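Local coordinates for putative polyphosphate kinase 2 family protein (Arthrobacter aurescens, PDB 3RHF) that probably acts as a polyphosphate kinase of the PPK2 family, transferring phosphate between polyphosphate and nucleotides on a P-loop-type alpha/beta fold, at residues V31-V42 against V244-I255. Residues are numbered along the deposited sequence; the frame is centred on the assembly and turned at random.
Sequences VDPESTPGYTGV and VVPANKKWYARI
Tyr252 and Thr36 meet where an N-terminal loop lies over the turn from an edge strand, 242-246, of the parallel sheet into helix 250-266; this strand-to-helix turn belongs to an alpha/beta/alpha sandwich, consistent with the P-loop NTPase class. Tyr252 is a worked example of how one buried aromatic can meet a loop with both its ring and its hydroxyl. With CG anti to the backbone N (chi1 171°), the side chain rises from the helix: CB lies against one face of the Trp251 ring and meets Thr36 CG2, CG and CD1 meet Thr36 CA and CB, CD2 comes near Ser35 O, CE1 lies against Thr36 C, and CE2 and CZ reach Pro37 CD. Thr36 CA sits over the centre of the ring, 3.6 Å from its centroid, a CH-pi contact. At the tip, OH donates to Pro37 O at 2.6 Å, in the carbonyl plane and on a lone pair. A phenylalanine here would probably leave Pro37 O without its hydroxyl donor.

On one flank Ile255 CD1 stands over the centre of the Tyr39 ring, whose hydroxyl bonds Val10 O. On the other, Pro33 O accepts from Asn248 N, while a water donates to Pro33 O and Ser35 O and accepts from Lys249 N. The Glu34 carboxylate bridges Asn248 and Lys249: OE2 takes Asn248 ND2 from above the carboxylate plane, and OE1 forms a salt bridge with Lys249 NZ. That same NZ also donates to Glu34 O, 2.6 Å away in the carbonyl plane.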
loop_
_atom_site.group_PDB
_atom_site.type_symbol
_atom_site.label_atom_id
_atom_site.label_comp_id
_atom_site.label_asym_id
_atom_site.label_seq_id
_atom_site.Cartn_x
_atom_site.Cartn_y
_atom_site.Cartn_z
ATOM N N VAL A 31 8.756 31.724 1.391
ATOM C CA VAL A 31 7.856 30.696 1.913
ATOM C C VAL A 31 7.933 30.605 3.439
ATOM O O VAL A 31 9.011 30.486 4.000
ATOM C CB VAL A 31 8.138 29.274 1.302
ATOM C CG1 VAL A 31 7.115 28.263 1.816
ATOM C CG2 VAL A 31 8.139 29.339 -0.213
ATOM N N ASP A 32 6.765 30.664 4.075
ATOM C CA ASP A 32 6.627 30.477 5.496
ATOM C C ASP A 32 6.155 29.038 5.828
ATOM O O ASP A 32 5.001 28.636 5.558
ATOM C CB ASP A 32 5.636 31.498 6.039
ATOM C CG ASP A 32 5.469 31.414 7.561
ATOM O OD1 ASP A 32 6.183 30.622 8.223
ATOM O OD2 ASP A 32 4.606 32.141 8.087
ATOM N N PRO A 33 7.032 28.256 6.450
ATOM C CA PRO A 33 6.738 26.865 6.711
ATOM C C PRO A 33 5.559 26.661 7.643
ATOM O O PRO A 33 5.148 25.521 7.828
ATOM C CB PRO A 33 8.011 26.372 7.411
ATOM C CG PRO A 33 9.049 27.329 7.025
ATOM C CD PRO A 33 8.359 28.632 6.949
ATOM N N GLU A 34 5.085 27.736 8.276
ATOM C CA GLU A 34 4.015 27.673 9.261
ATOM C C GLU A 34 2.675 28.005 8.624
ATOM O O GLU A 34 1.647 27.661 9.171
ATOM C CB GLU A 34 4.275 28.678 10.413
ATOM C CG GLU A 34 5.225 28.220 11.539
ATOM C CD GLU A 34 4.698 26.986 12.311
ATOM O OE1 GLU A 34 3.459 26.714 12.356
ATOM O OE2 GLU A 34 5.529 26.256 12.876
ATOM N N SER A 35 2.678 28.660 7.467
ATOM C CA SER A 35 1.440 29.020 6.768
ATOM C C SER A 35 0.656 27.792 6.264
ATOM O O SER A 35 1.214 26.678 6.223
ATOM C CB SER A 35 1.741 29.946 5.578
ATOM O OG SER A 35 2.794 29.447 4.778
ATOM N N THR A 36 -0.623 28.035 5.916
ATOM C CA THR A 36 -1.570 27.050 5.334
ATOM C C THR A 36 -2.173 27.632 4.045
ATOM O O THR A 36 -3.384 27.837 3.931
ATOM C CB THR A 36 -2.738 26.724 6.315
ATOM O OG1 THR A 36 -3.520 27.905 6.523
ATOM C CG2 THR A 36 -2.241 26.157 7.696
ATOM N N PRO A 37 -1.320 27.927 3.062
ATOM C CA PRO A 37 -1.762 28.684 1.911
ATOM C C PRO A 37 -2.937 28.091 1.178
ATOM O O PRO A 37 -2.975 26.895 0.901
ATOM C CB PRO A 37 -0.557 28.655 0.986
ATOM C CG PRO A 37 0.599 28.394 1.848
ATOM C CD PRO A 37 0.097 27.531 2.942
ATOM N N GLY A 38 -3.876 28.957 0.855
ATOM C CA GLY A 38 -5.102 28.593 0.184
ATOM C C GLY A 38 -6.161 28.024 1.106
ATOM O O GLY A 38 -7.277 27.791 0.641
ATOM N N TYR A 39 -5.836 27.782 2.383
ATOM C CA TYR A 39 -6.760 27.074 3.260
ATOM C C TYR A 39 -7.144 27.986 4.385
ATOM O O TYR A 39 -6.274 28.470 5.111
ATOM C CB TYR A 39 -6.143 25.806 3.866
ATOM C CG TYR A 39 -7.199 24.846 4.438
ATOM C CD1 TYR A 39 -8.114 24.232 3.613
ATOM C CD2 TYR A 39 -7.289 24.575 5.781
ATOM C CE1 TYR A 39 -9.073 23.386 4.104
ATOM C CE2 TYR A 39 -8.239 23.722 6.278
ATOM C CZ TYR A 39 -9.142 23.148 5.443
ATOM O OH TYR A 39 -10.072 22.248 5.902
ATOM N N THR A 40 -8.446 28.186 4.551
ATOM C CA THR A 40 -8.936 29.135 5.510
ATOM C C THR A 40 -9.402 28.461 6.760
ATOM O O THR A 40 -9.867 29.137 7.626
ATOM C CB THR A 40 -10.130 29.941 4.967
ATOM O OG1 THR A 40 -11.230 29.052 4.805
ATOM C CG2 THR A 40 -9.795 30.648 3.624
ATOM N N GLY A 41 -9.358 27.142 6.849
ATOM C CA GLY A 41 -9.816 26.458 8.065
ATOM C C GLY A 41 -8.634 26.159 8.962
ATOM O O GLY A 41 -7.497 26.466 8.618
ATOM N N VAL A 42 -8.877 25.510 10.088
ATOM C CA VAL A 42 -7.794 25.114 10.994
ATOM C C VAL A 42 -7.721 23.574 11.091
ATOM O O VAL A 42 -8.422 22.879 10.390
ATOM C CB VAL A 42 -7.954 25.819 12.365
ATOM C CG1 VAL A 42 -7.991 27.327 12.141
ATOM C CG2 VAL A 42 -9.246 25.427 13.084
ATOM N N VAL A 244 5.893 23.769 -3.560
ATOM C CA VAL A 244 6.525 23.794 -2.259
ATOM C C VAL A 244 5.405 24.050 -1.252
ATOM O O VAL A 244 4.731 25.077 -1.317
ATOM C CB VAL A 244 7.577 24.913 -2.170
ATOM C CG1 VAL A 244 7.968 25.131 -0.691
ATOM C CG2 VAL A 244 8.809 24.610 -3.073
ATOM N N VAL A 245 5.222 23.071 -0.365
ATOM C CA VAL A 245 4.103 22.943 0.518
ATOM C C VAL A 245 4.616 23.147 1.943
ATOM O O VAL A 245 5.369 22.308 2.477
ATOM C CB VAL A 245 3.511 21.519 0.449
ATOM C CG1 VAL A 245 2.431 21.393 1.428
ATOM C CG2 VAL A 245 2.997 21.152 -0.971
ATOM N N PRO A 246 4.226 24.260 2.584
ATOM C CA PRO A 246 4.585 24.500 3.970
ATOM C C PRO A 246 4.163 23.301 4.816
ATOM O O PRO A 246 3.016 22.877 4.727
ATOM C CB PRO A 246 3.757 25.704 4.305
ATOM C CG PRO A 246 3.729 26.461 3.102
ATOM C CD PRO A 246 3.676 25.470 1.976
ATOM N N ALA A 247 5.098 22.724 5.567
ATOM C CA ALA A 247 4.866 21.424 6.198
ATOM C C ALA A 247 5.115 21.404 7.705
ATOM O O ALA A 247 5.039 20.342 8.316
ATOM C CB ALA A 247 5.708 20.370 5.538
ATOM N N ASN A 248 5.421 22.549 8.305
ATOM C CA ASN A 248 5.553 22.593 9.771
ATOM C C ASN A 248 4.288 22.063 10.435
ATOM O O ASN A 248 4.375 21.451 11.466
ATOM C CB ASN A 248 5.855 24.024 10.327
ATOM C CG ASN A 248 7.333 24.342 10.374
ATOM O OD1 ASN A 248 8.131 23.666 9.747
ATOM N ND2 ASN A 248 7.704 25.362 11.134
ATOM N N LYS A 249 3.133 22.311 9.821
ATOM C CA LYS A 249 1.905 21.682 10.249
ATOM C C LYS A 249 1.641 20.413 9.463
ATOM O O LYS A 249 1.333 20.484 8.290
ATOM C CB LYS A 249 0.736 22.636 10.064
ATOM C CG LYS A 249 0.758 23.791 11.025
ATOM C CD LYS A 249 -0.238 24.861 10.583
ATOM C CE LYS A 249 -0.443 25.934 11.652
ATOM N NZ LYS A 249 0.466 27.047 11.404
ATOM N N LYS A 250 1.729 19.245 10.099
ATOM C CA LYS A 250 1.546 18.006 9.359
ATOM C C LYS A 250 0.164 17.929 8.717
ATOM O O LYS A 250 0.031 17.541 7.565
ATOM C CB LYS A 250 1.795 16.789 10.252
ATOM C CG LYS A 250 3.299 16.545 10.681
ATOM C CD LYS A 250 3.412 15.206 11.482
ATOM C CE LYS A 250 4.736 14.946 12.275
ATOM N NZ LYS A 250 4.551 15.062 13.780
ATOM N N TRP A 251 -0.865 18.338 9.455
ATOM C CA TRP A 251 -2.231 18.266 8.975
ATOM C C TRP A 251 -2.384 19.049 7.716
ATOM O O TRP A 251 -3.135 18.644 6.842
ATOM C CB TRP A 251 -3.260 18.739 10.025
ATOM C CG TRP A 251 -3.183 20.207 10.366
ATOM C CD1 TRP A 251 -2.456 20.784 11.380
ATOM C CD2 TRP A 251 -3.861 21.280 9.700
ATOM N NE1 TRP A 251 -2.634 22.151 11.359
ATOM C CE2 TRP A 251 -3.486 22.476 10.335
ATOM C CE3 TRP A 251 -4.727 21.345 8.623
ATOM C CZ2 TRP A 251 -3.958 23.700 9.928
ATOM C CZ3 TRP A 251 -5.206 22.554 8.227
ATOM C CH2 TRP A 251 -4.831 23.723 8.881
ATOM N N TYR A 252 -1.713 20.184 7.602
ATOM C CA TYR A 252 -1.890 20.996 6.370
ATOM C C TYR A 252 -1.219 20.356 5.150
ATOM O O TYR A 252 -1.795 20.317 4.050
ATOM C CB TYR A 252 -1.381 22.414 6.509
ATOM C CG TYR A 252 -1.379 23.124 5.161
ATOM C CD1 TYR A 252 -2.546 23.472 4.555
ATOM C CD2 TYR A 252 -0.204 23.364 4.483
ATOM C CE1 TYR A 252 -2.560 24.095 3.334
ATOM C CE2 TYR A 252 -0.195 23.963 3.268
ATOM C CZ TYR A 252 -1.376 24.336 2.682
ATOM O OH TYR A 252 -1.384 24.961 1.456
ATOM N N ALA A 253 0.011 19.906 5.350
ATOM C CA ALA A 253 0.740 19.219 4.282
ATOM C C ALA A 253 -0.061 18.016 3.785
ATOM O O ALA A 253 -0.138 17.796 2.592
ATOM C CB ALA A 253 2.114 18.792 4.746
ATOM N N ARG A 254 -0.677 17.254 4.674
ATOM C CA ARG A 254 -1.448 16.139 4.216
ATOM C C ARG A 254 -2.563 16.559 3.266
ATOM O O ARG A 254 -2.751 15.892 2.239
ATOM C CB ARG A 254 -2.071 15.390 5.364
ATOM C CG ARG A 254 -1.097 14.640 6.204
ATOM C CD ARG A 254 -1.765 14.069 7.425
ATOM N NE ARG A 254 -0.742 13.658 8.391
ATOM C CZ ARG A 254 -0.714 13.964 9.700
ATOM N NH1 ARG A 254 -1.669 14.670 10.302
ATOM N NH2 ARG A 254 0.276 13.497 10.436
ATOM N N ILE A 255 -3.342 17.589 3.607
ATOM C CA ILE A 255 -4.433 17.992 2.747
ATOM C C ILE A 255 -3.969 18.752 1.515
ATOM O O ILE A 255 -4.686 18.837 0.534
ATOM C CB ILE A 255 -5.496 18.812 3.462
ATOM C CG1 ILE A 255 -4.885 20.071 4.131
ATOM C CG2 ILE A 255 -6.239 17.942 4.431
ATOM C CD1 ILE A 255 -5.943 21.029 4.716
HETATM O O HOH W 1 2.461 24.483 7.712
#